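Local coordinates for EmrA (Aquifex aeolicus, PDB 4TKO), which serves as the periplasmic adaptor of a major facilitator superfamily multidrug efflux pump, probably helping to move foreign compounds out across the cell envelope, at residues A[21-26]-A[248-253]; A[33-38]-A[45-50]; A[40-45]-A[222-227]. One frame throughout, in Å; residues are numbered along the deposited sequence.

Contact 1 (A[21-26]-A[248-253]); sequences SYLSFR and FALVNP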
loop_
_atom_site.group_PDB
_atom_site.type_symbol
_atom_site.label_atom_id
_atom_site.label_comp_id
_atom_site.label_asym_id
_atom_site.label_seq_id
_atom_site.Cartn_x
_atom_site.Cartn_y
_atom_site.Cartn_z
ATOM N N SER A 21 7.475 -24.773 23.590
ATOM C CA SER A 21 6.615 -23.767 22.980
ATOM C C SER A 21 5.514 -24.407 22.188
ATOM O O SER A 21 5.730 -25.400 21.504
ATOM C CB SER A 21 7.414 -22.843 22.077
ATOM O OG SER A 21 8.479 -22.330 22.838
ATOM N N TYR A 22 4.324 -23.825 22.284
ATOM C CA TYR A 22 3.178 -24.345 21.570
ATOM C C TYR A 22 3.094 -23.631 20.226
ATOM O O TYR A 22 3.282 -22.431 20.173
ATOM C CB TYR A 22 1.903 -24.171 22.414
ATOM C CG TYR A 22 1.932 -24.964 23.720
ATOM C CD1 TYR A 22 1.767 -26.346 23.723
ATOM C CD2 TYR A 22 2.126 -24.333 24.943
ATOM C CE1 TYR A 22 1.815 -27.070 24.895
ATOM C CE2 TYR A 22 2.146 -25.042 26.123
ATOM C CZ TYR A 22 2.009 -26.416 26.098
ATOM O OH TYR A 22 2.053 -27.146 27.276
ATOM N N LEU A 23 2.863 -24.382 19.145
ATOM C CA LEU A 23 2.714 -23.790 17.816
ATOM C C LEU A 23 1.279 -23.841 17.345
ATOM O O LEU A 23 0.560 -24.796 17.601
ATOM C CB LEU A 23 3.589 -24.491 16.780
ATOM C CG LEU A 23 5.028 -24.665 17.228
ATOM C CD1 LEU A 23 5.816 -25.350 16.136
ATOM C CD2 LEU A 23 5.599 -23.316 17.591
ATOM N N SER A 24 0.881 -22.819 16.605
ATOM C CA SER A 24 -0.479 -22.738 16.136
ATOM C C SER A 24 -0.511 -22.156 14.719
ATOM O O SER A 24 0.467 -21.585 14.266
ATOM C CB SER A 24 -1.298 -21.894 17.109
ATOM O OG SER A 24 -0.953 -20.531 16.950
ATOM N N PHE A 25 -1.627 -22.331 14.018
ATOM C CA PHE A 25 -1.870 -21.622 12.762
ATOM C C PHE A 25 -2.409 -20.224 13.093
ATOM O O PHE A 25 -3.102 -20.049 14.108
ATOM C CB PHE A 25 -2.874 -22.382 11.878
ATOM C CG PHE A 25 -2.398 -23.746 11.420
ATOM C CD1 PHE A 25 -2.550 -24.854 12.231
ATOM C CD2 PHE A 25 -1.827 -23.921 10.157
ATOM C CE1 PHE A 25 -2.114 -26.113 11.815
ATOM C CE2 PHE A 25 -1.400 -25.164 9.732
ATOM C CZ PHE A 25 -1.543 -26.262 10.561
ATOM N N ARG A 26 -2.092 -19.234 12.257
ATOM C CA ARG A 26 -2.589 -17.875 12.480
ATOM C C ARG A 26 -3.975 -17.713 11.871
ATOM O O ARG A 26 -4.643 -16.706 12.069
ATOM C CB ARG A 26 -1.618 -16.836 11.924
ATOM C CG ARG A 26 -0.172 -17.007 12.429
ATOM C CD ARG A 26 0.750 -15.929 11.898
ATOM N NE ARG A 26 0.163 -14.601 12.056
ATOM C CZ ARG A 26 0.130 -13.674 11.098
ATOM N NH1 ARG A 26 0.665 -13.923 9.910
ATOM N NH2 ARG A 26 -0.431 -12.493 11.327
ATOM N N PHE A 248 1.349 -28.293 17.701
ATOM C CA PHE A 248 2.486 -29.041 18.235
ATOM C C PHE A 248 3.072 -28.347 19.441
ATOM O O PHE A 248 2.814 -27.161 19.692
ATOM C CB PHE A 248 3.612 -29.219 17.204
ATOM C CG PHE A 248 3.166 -29.817 15.904
ATOM C CD1 PHE A 248 2.517 -29.041 14.955
ATOM C CD2 PHE A 248 3.416 -31.145 15.623
ATOM C CE1 PHE A 248 2.110 -29.593 13.762
ATOM C CE2 PHE A 248 3.009 -31.705 14.429
ATOM C CZ PHE A 248 2.363 -30.929 13.495
ATOM N N ALA A 249 3.886 -29.093 20.177
ATOM C CA ALA A 249 4.804 -28.496 21.131
ATOM C C ALA A 249 6.252 -28.693 20.646
ATOM O O ALA A 249 6.638 -29.791 20.264
ATOM C CB ALA A 249 4.604 -29.093 22.485
ATOM N N LEU A 250 7.033 -27.621 20.643
ATOM C CA LEU A 250 8.413 -27.692 20.196
ATOM C C LEU A 250 9.352 -27.414 21.347
ATOM O O LEU A 250 9.172 -26.447 22.079
ATOM C CB LEU A 250 8.680 -26.700 19.080
ATOM C CG LEU A 250 9.741 -27.155 18.086
ATOM C CD1 LEU A 250 9.329 -28.465 17.465
ATOM C CD2 LEU A 250 9.926 -26.101 17.021
ATOM N N VAL A 251 10.352 -28.274 21.500
ATOM C CA VAL A 251 11.312 -28.142 22.578
ATOM C C VAL A 251 12.639 -27.630 22.039
ATOM O O VAL A 251 13.178 -28.143 21.056
ATOM C CB VAL A 251 11.528 -29.489 23.298
ATOM C CG1 VAL A 251 12.714 -29.414 24.287
ATOM C CG2 VAL A 251 10.253 -29.902 24.002
ATOM N N ASN A 252 13.146 -26.593 22.680
ATOM C CA ASN A 252 14.465 -26.101 22.378
ATOM C C ASN A 252 15.449 -27.047 23.036
ATOM O O ASN A 252 15.447 -27.219 24.249
ATOM C CB ASN A 252 14.618 -24.667 22.879
ATOM C CG ASN A 252 16.062 -24.236 22.999
ATOM O OD1 ASN A 252 16.971 -24.863 22.452
ATOM N ND2 ASN A 252 16.281 -23.146 23.718
ATOM N N PRO A 253 16.290 -27.681 22.233
ATOM C CA PRO A 253 17.137 -28.757 22.756
ATOM C C PRO A 253 18.009 -28.325 23.941
ATOM O O PRO A 253 18.338 -29.153 24.788
ATOM C CB PRO A 253 17.989 -29.139 21.549
ATOM C CG PRO A 253 17.151 -28.763 20.374
ATOM C CD PRO A 253 16.417 -27.516 20.779
#
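Leu23 and Phe248 meet first through their backbones: Leu23 N donates to Phe248 O over 2.8 Å, nearly straight at the hydrogen (171°). Two residues along, Ser21 and Leu250 form a regular hydrogen-bonded antiparallel pair. Leu250 N reaches Ser21 O at 2.7 Å, and Ser21 N returns a bond of 2.8 Å to Leu250 O. Between them Tyr22 and Ala249 make a non-hydrogen-bonded pair, their CA atoms 4.5 Å apart.

Ser21, Leu23, Phe248 and Leu250 all turn to one face of the sheet. Leu23 and Leu250 lie diagonally across this face, and their nearest methyls, Leu23 CD1 and Leu250 CD2, stand 4.3 Å apart. With chi1 of Leu23 at -49°, its CG, like its CB, lies within about 4 Å of Phe248 O. The Phe248 side chain comes no nearer than 4.6 Å to segment 21-26, and its ring is given over to packing elsewhere, in the interior of the domain.

That interior belongs to the barrel-sandwich hybrid, the domain of membrane fusion proteins from which the helical hairpin projects. Phe248 packs there on Leu48, Ala49 and Leu222, and Leu250 on Phe226, so large apolar residues suit this face. Strand 246-251 lies between strands 7-24 and 228-233, and is thus paired along both edges.

On the reverse face, Tyr22 CD1 rests against Ala249 CB at 4.1 Å. The small methyl of the buried Ala249 lies obliquely beside the Tyr22 ring, whereas the exposed Tyr22 offers apolar ring carbons and a polar hydroxyl suited to the surface. Farther along, Phe25 bonds through its backbone to Gly244, and Arg26 forms a salt bridge with Asp219.

Contact 2 (A[33-38]-A[45-50]); sequences EVYKDL and GEALAK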
loop_
_atom_site.group_PDB
_atom_site.type_symbol
_atom_site.label_atom_id
_atom_site.label_comp_id
_atom_site.label_asym_id
_atom_site.label_seq_id
_atom_site.Cartn_x
_atom_site.Cartn_y
_atom_site.Cartn_z
ATOM N N GLU A 33 -2.683 -32.201 5.865
ATOM C CA GLU A 33 -1.384 -32.866 5.786
ATOM C C GLU A 33 -0.575 -32.641 7.057
ATOM O O GLU A 33 -0.535 -31.532 7.591
ATOM C CB GLU A 33 -0.587 -32.367 4.585
ATOM C CG GLU A 33 -1.252 -32.596 3.255
ATOM C CD GLU A 33 -1.272 -34.062 2.878
ATOM O OE1 GLU A 33 -0.591 -34.868 3.561
ATOM O OE2 GLU A 33 -1.973 -34.405 1.900
ATOM N N VAL A 34 0.073 -33.697 7.533
ATOM C CA VAL A 34 0.981 -33.593 8.669
ATOM C C VAL A 34 2.370 -34.085 8.276
ATOM O O VAL A 34 2.551 -35.246 7.946
ATOM C CB VAL A 34 0.468 -34.393 9.866
ATOM C CG1 VAL A 34 1.388 -34.197 11.056
ATOM C CG2 VAL A 34 -0.934 -33.948 10.211
ATOM N N TYR A 35 3.346 -33.195 8.296
ATOM C CA TYR A 35 4.660 -33.528 7.779
ATOM C C TYR A 35 5.623 -34.023 8.853
ATOM O O TYR A 35 6.651 -34.623 8.545
ATOM C CB TYR A 35 5.258 -32.313 7.082
ATOM C CG TYR A 35 4.404 -31.808 5.950
ATOM C CD1 TYR A 35 3.929 -32.676 4.977
ATOM C CD2 TYR A 35 4.049 -30.470 5.861
ATOM C CE1 TYR A 35 3.132 -32.224 3.944
ATOM C CE2 TYR A 35 3.258 -30.010 4.823
ATOM C CZ TYR A 35 2.806 -30.889 3.868
ATOM O OH TYR A 35 2.014 -30.434 2.839
ATOM N N LYS A 36 5.296 -33.754 10.111
ATOM C CA LYS A 36 6.194 -34.044 11.225
ATOM C C LYS A 36 5.383 -34.720 12.301
ATOM O O LYS A 36 4.172 -34.542 12.359
ATOM C CB LYS A 36 6.862 -32.774 11.774
ATOM C CG LYS A 36 7.931 -32.176 10.857
ATOM C CD LYS A 36 8.810 -33.268 10.266
ATOM C CE LYS A 36 10.204 -32.763 9.890
ATOM N NZ LYS A 36 10.251 -32.048 8.588
ATOM N N ASP A 37 6.035 -35.522 13.135
ATOM C CA ASP A 37 5.310 -36.240 14.168
ATOM C C ASP A 37 6.103 -36.146 15.452
ATOM O O ASP A 37 7.227 -35.640 15.457
ATOM C CB ASP A 37 5.069 -37.696 13.759
ATOM C CG ASP A 37 3.943 -38.368 14.562
ATOM O OD1 ASP A 37 3.532 -37.834 15.615
ATOM O OD2 ASP A 37 3.468 -39.449 14.138
ATOM N N LEU A 38 5.480 -36.596 16.536
ATOM C CA LEU A 38 6.110 -36.689 17.849
ATOM C C LEU A 38 7.508 -37.279 17.723
ATOM O O LEU A 38 7.696 -38.286 17.051
ATOM C CB LEU A 38 5.251 -37.546 18.781
ATOM C CG LEU A 38 5.796 -37.881 20.168
ATOM C CD1 LEU A 38 5.670 -36.696 21.097
ATOM C CD2 LEU A 38 5.055 -39.068 20.725
ATOM N N GLY A 45 12.056 -23.184 9.941
ATOM C CA GLY A 45 11.589 -22.944 8.594
ATOM C C GLY A 45 10.859 -24.124 7.988
ATOM O O GLY A 45 10.089 -23.954 7.050
ATOM N N GLU A 46 11.106 -25.318 8.513
ATOM C CA GLU A 46 10.439 -26.522 8.017
ATOM C C GLU A 46 8.933 -26.441 8.182
ATOM O O GLU A 46 8.432 -25.872 9.166
ATOM C CB GLU A 46 10.950 -27.770 8.741
ATOM C CG GLU A 46 12.405 -28.124 8.492
ATOM C CD GLU A 46 12.718 -29.579 8.819
ATOM O OE1 GLU A 46 13.689 -29.819 9.565
ATOM O OE2 GLU A 46 12.003 -30.485 8.327
ATOM N N ALA A 47 8.208 -27.019 7.228
ATOM C CA ALA A 47 6.762 -27.169 7.374
ATOM C C ALA A 47 6.469 -28.338 8.286
ATOM O O ALA A 47 7.098 -29.391 8.177
ATOM C CB ALA A 47 6.088 -27.373 6.041
ATOM N N LEU A 48 5.521 -28.143 9.193
ATOM C CA LEU A 48 5.134 -29.187 10.124
ATOM C C LEU A 48 3.801 -29.740 9.717
ATOM O O LEU A 48 3.557 -30.936 9.860
ATOM C CB LEU A 48 5.065 -28.649 11.553
ATOM C CG LEU A 48 6.285 -27.842 12.012
ATOM C CD1 LEU A 48 6.038 -27.245 13.369
ATOM C CD2 LEU A 48 7.547 -28.702 12.049
ATOM N N ALA A 49 2.939 -28.872 9.191
ATOM C CA ALA A 49 1.587 -29.276 8.829
ATOM C C ALA A 49 0.947 -28.254 7.918
ATOM O O ALA A 49 1.482 -27.168 7.736
ATOM C CB ALA A 49 0.766 -29.459 10.051
ATOM N N LYS A 50 -0.211 -28.580 7.353
ATOM C CA LYS A 50 -0.790 -27.703 6.350
ATOM C C LYS A 50 -2.307 -27.752 6.380
ATOM O O LYS A 50 -2.894 -28.811 6.599
ATOM C CB LYS A 50 -0.251 -28.090 4.968
ATOM C CG LYS A 50 -0.930 -27.435 3.796
ATOM C CD LYS A 50 -1.090 -28.441 2.656
ATOM C CE LYS A 50 -0.821 -27.792 1.303
ATOM N NZ LYS A 50 0.634 -27.509 1.115
#
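The carbonyl oxygen of Leu48 is shared by two successive amides: Tyr35 N bonds to it at 2.8 Å from above the carbonyl plane, and Lys36 N adds a weak bond at 3.3 Å. This double grip marks the place where strand 29-34 gives way to a loop. Farther back Glu33 and Lys50 form a hydrogen-bonded pair, Lys50 N donating to Glu33 O at 3.0 Å and the return bond being weak.

The Tyr35 ring lies obliquely along the opposing strand, its CD2 3.7 Å from Ala47 CB and its OH 3.7 Å from Lys50 CD; a small alanine lets the ring come close to the backbone. Glu33 and Lys50 touch by their aliphatic stems, and the carboxylate of Glu33 leads away. Lys36 CG passes Leu48 CD2 at 3.7 Å, the side chains crossing at about a right angle; beyond it, bends at chi2 (-42°) and chi4 bring NZ to the Glu46 carboxylate. The salt bridge to OE2 is modelled implausibly short and its length is doubtful. Glu46 OE1 also accepts a hydrogen bond from Lys43 N. Val34 and Ala49 share the other face, where Ala49 meets Phe248, as befits neighbouring antiparallel strands in the barrel-sandwich hybrid of a membrane fusion protein.

Contact 3 (A[40-45]-A[222-227]); sequences DYVKRG and LIAPFD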
loop_
_atom_site.group_PDB
_atom_site.type_symbol
_atom_site.label_atom_id
_atom_site.label_comp_id
_atom_site.label_asym_id
_atom_site.label_seq_id
_atom_site.Cartn_x
_atom_site.Cartn_y
_atom_site.Cartn_z
ATOM N N ASP A 40 10.132 -35.918 16.111
ATOM C CA ASP A 40 10.951 -35.399 15.013
ATOM C C ASP A 40 11.773 -34.193 15.427
ATOM O O ASP A 40 11.296 -33.333 16.172
ATOM C CB ASP A 40 10.098 -35.032 13.802
ATOM C CG ASP A 40 9.567 -36.252 13.084
ATOM O OD1 ASP A 40 10.116 -37.344 13.344
ATOM O OD2 ASP A 40 8.606 -36.121 12.278
ATOM N N TYR A 41 13.017 -34.151 14.951
ATOM C CA TYR A 41 13.824 -32.941 15.022
ATOM C C TYR A 41 13.489 -32.090 13.812
ATOM O O TYR A 41 13.369 -32.611 12.695
ATOM C CB TYR A 41 15.315 -33.250 15.052
ATOM C CG TYR A 41 16.173 -32.043 15.345
ATOM C CD1 TYR A 41 16.416 -31.642 16.654
ATOM C CD2 TYR A 41 16.728 -31.297 14.320
ATOM C CE1 TYR A 41 17.194 -30.526 16.931
ATOM C CE2 TYR A 41 17.512 -30.179 14.584
ATOM C CZ TYR A 41 17.745 -29.800 15.889
ATOM O OH TYR A 41 18.532 -28.694 16.154
ATOM N N VAL A 42 13.302 -30.793 14.032
ATOM C CA VAL A 42 12.941 -29.921 12.928
ATOM C C VAL A 42 13.741 -28.642 12.939
ATOM O O VAL A 42 14.074 -28.083 13.989
ATOM C CB VAL A 42 11.433 -29.579 12.916
ATOM C CG1 VAL A 42 10.645 -30.750 12.371
ATOM C CG2 VAL A 42 10.958 -29.205 14.294
ATOM N N LYS A 43 14.052 -28.200 11.731
ATOM C CA LYS A 43 14.899 -27.050 11.509
ATOM C C LYS A 43 14.001 -25.837 11.301
ATOM O O LYS A 43 12.947 -25.931 10.652
ATOM C CB LYS A 43 15.817 -27.299 10.301
ATOM C CG LYS A 43 17.209 -26.679 10.409
ATOM C CD LYS A 43 18.135 -27.450 11.338
ATOM C CE LYS A 43 19.528 -26.799 11.383
ATOM N NZ LYS A 43 20.548 -27.629 12.108
ATOM N N ARG A 44 14.404 -24.715 11.882
ATOM C CA ARG A 44 13.706 -23.449 11.697
ATOM C C ARG A 44 13.350 -23.232 10.233
ATOM O O ARG A 44 14.231 -23.142 9.383
ATOM C CB ARG A 44 14.566 -22.294 12.209
ATOM C CG ARG A 44 14.082 -20.942 11.793
ATOM C CD ARG A 44 14.814 -19.807 12.530
ATOM N NE ARG A 44 16.229 -19.699 12.186
ATOM C CZ ARG A 44 16.673 -19.241 11.019
ATOM N NH1 ARG A 44 15.806 -18.871 10.081
ATOM N NH2 ARG A 44 17.980 -19.169 10.777
ATOM N N GLY A 45 12.056 -23.184 9.941
ATOM C CA GLY A 45 11.589 -22.944 8.594
ATOM C C GLY A 45 10.859 -24.124 7.988
ATOM O O GLY A 45 10.089 -23.954 7.050
ATOM N N LEU A 222 1.899 -24.280 8.536
ATOM C CA LEU A 222 2.576 -24.144 9.815
ATOM C C LEU A 222 4.079 -24.423 9.728
ATOM O O LEU A 222 4.487 -25.575 9.615
ATOM C CB LEU A 222 1.923 -25.095 10.820
ATOM C CG LEU A 222 2.505 -25.094 12.223
ATOM C CD1 LEU A 222 2.610 -23.670 12.763
ATOM C CD2 LEU A 222 1.645 -25.933 13.124
ATOM N N ILE A 223 4.912 -23.388 9.797
ATOM C CA ILE A 223 6.353 -23.625 9.728
ATOM C C ILE A 223 6.983 -23.416 11.092
ATOM O O ILE A 223 6.432 -22.699 11.925
ATOM C CB ILE A 223 7.059 -22.721 8.687
ATOM C CG1 ILE A 223 7.215 -21.298 9.199
ATOM C CG2 ILE A 223 6.311 -22.730 7.371
ATOM C CD1 ILE A 223 8.004 -20.422 8.258
ATOM N N ALA A 224 8.133 -24.053 11.317
ATOM C CA ALA A 224 8.780 -24.037 12.628
ATOM C C ALA A 224 9.557 -22.747 12.870
ATOM O O ALA A 224 10.368 -22.338 12.038
ATOM C CB ALA A 224 9.695 -25.235 12.778
ATOM N N PRO A 225 9.297 -22.098 14.018
ATOM C CA PRO A 225 9.868 -20.801 14.417
ATOM C C PRO A 225 11.314 -20.890 14.890
ATOM O O PRO A 225 12.026 -19.884 14.923
ATOM C CB PRO A 225 8.963 -20.361 15.563
ATOM C CG PRO A 225 8.494 -21.660 16.178
ATOM C CD PRO A 225 8.344 -22.616 15.018
ATOM N N PHE A 226 11.740 -22.086 15.270
ATOM C CA PHE A 226 13.116 -22.285 15.683
ATOM C C PHE A 226 13.477 -23.759 15.516
ATOM O O PHE A 226 12.597 -24.581 15.245
ATOM C CB PHE A 226 13.320 -21.794 17.131
ATOM C CG PHE A 226 12.396 -22.413 18.136
ATOM C CD1 PHE A 226 12.662 -23.677 18.664
ATOM C CD2 PHE A 226 11.266 -21.734 18.574
ATOM C CE1 PHE A 226 11.816 -24.262 19.612
ATOM C CE2 PHE A 226 10.407 -22.301 19.516
ATOM C CZ PHE A 226 10.683 -23.567 20.039
ATOM N N ASP A 227 14.764 -24.090 15.632
ATOM C CA ASP A 227 15.206 -25.492 15.644
ATOM C C ASP A 227 14.736 -26.135 16.931
ATOM O O ASP A 227 14.800 -25.509 17.984
ATOM C CB ASP A 227 16.735 -25.603 15.535
ATOM C CG ASP A 227 17.300 -24.850 14.338
ATOM O OD1 ASP A 227 17.061 -25.298 13.196
ATOM O OD2 ASP A 227 17.994 -23.825 14.541
#
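The two backbones run 126° apart in direction and come closest where the CA atoms of Arg44 and Phe226 lie 4.2 Å from each other, with Gly45 N bonded to Ala224 O (2.8 Å). Gly45 has a positive phi (114°), a backbone shape readily adopted without a side chain, and its carbonyl oxygen then sits against Ile223 CB at 3.7 Å.

Asp227 loses more area here than any other residue of the two segments. Its OD1 accepts Arg44 N at 3.0 Å, met from well above the carboxylate plane, so a side-chain oxygen serves a main-chain amide of segment 40-45. CG stands beside the backbone N of Asp227 (chi1 -54°), which brings OD1 to Arg44 N. The Lys43 chain passes obliquely alongside the same oxygen, but NZ ends 4.3 Å from OD1, beyond a salt bridge; the opposite charges may still attract weakly.

These segments lie in the barrel-sandwich hybrid where the chain returns to it from the long helical hairpin: strand 221-223 follows helix 202-218, and strand 41-42 pairs with strand 228-233 just beyond Asp227. Val42 and Ala224 are buried, CG2 and CB 4.4 Å apart, and both pack on Leu48; apolar side chains suit that setting.

Toward solvent, Arg44 lays its aliphatic part across segment 222-227, CB 3.8 Å from Phe226 CA and CD 3.7 Å from Pro225 O, so that the guanidinium of this exposed residue is carried on a stem that touches the backbone. Tyr41 OH approaches Asp227 CB, with the ring almost parallel to the carboxylate plane; the same tyrosine also touches Pro253 and Ser334.

Overall arrangement
All three contacts sit in one barrel-sandwich hybrid, yet differ in depth. Contact 1 is buried and rests on regular strand pairing with apolar side chains; contact 2 is partly buried and mixes strand bonds with charged side chains at its margin; contact 3 lies at the surface, where a carboxylate and a single main-chain bond from a glycine replace regular pairing. Leu48 joins them, packing on Leu23 and Phe248 of contact 1 and probably bonding through its N to Leu222 O of contact 3. Contacts 2 and 3 share Gly45; contact 3 joins the sheet of contact 1, through strand 41-42, to the four-stranded one of contact 2. Contacts 1 and 3 enclose the helical hairpin in sequence; contact 2 precedes it.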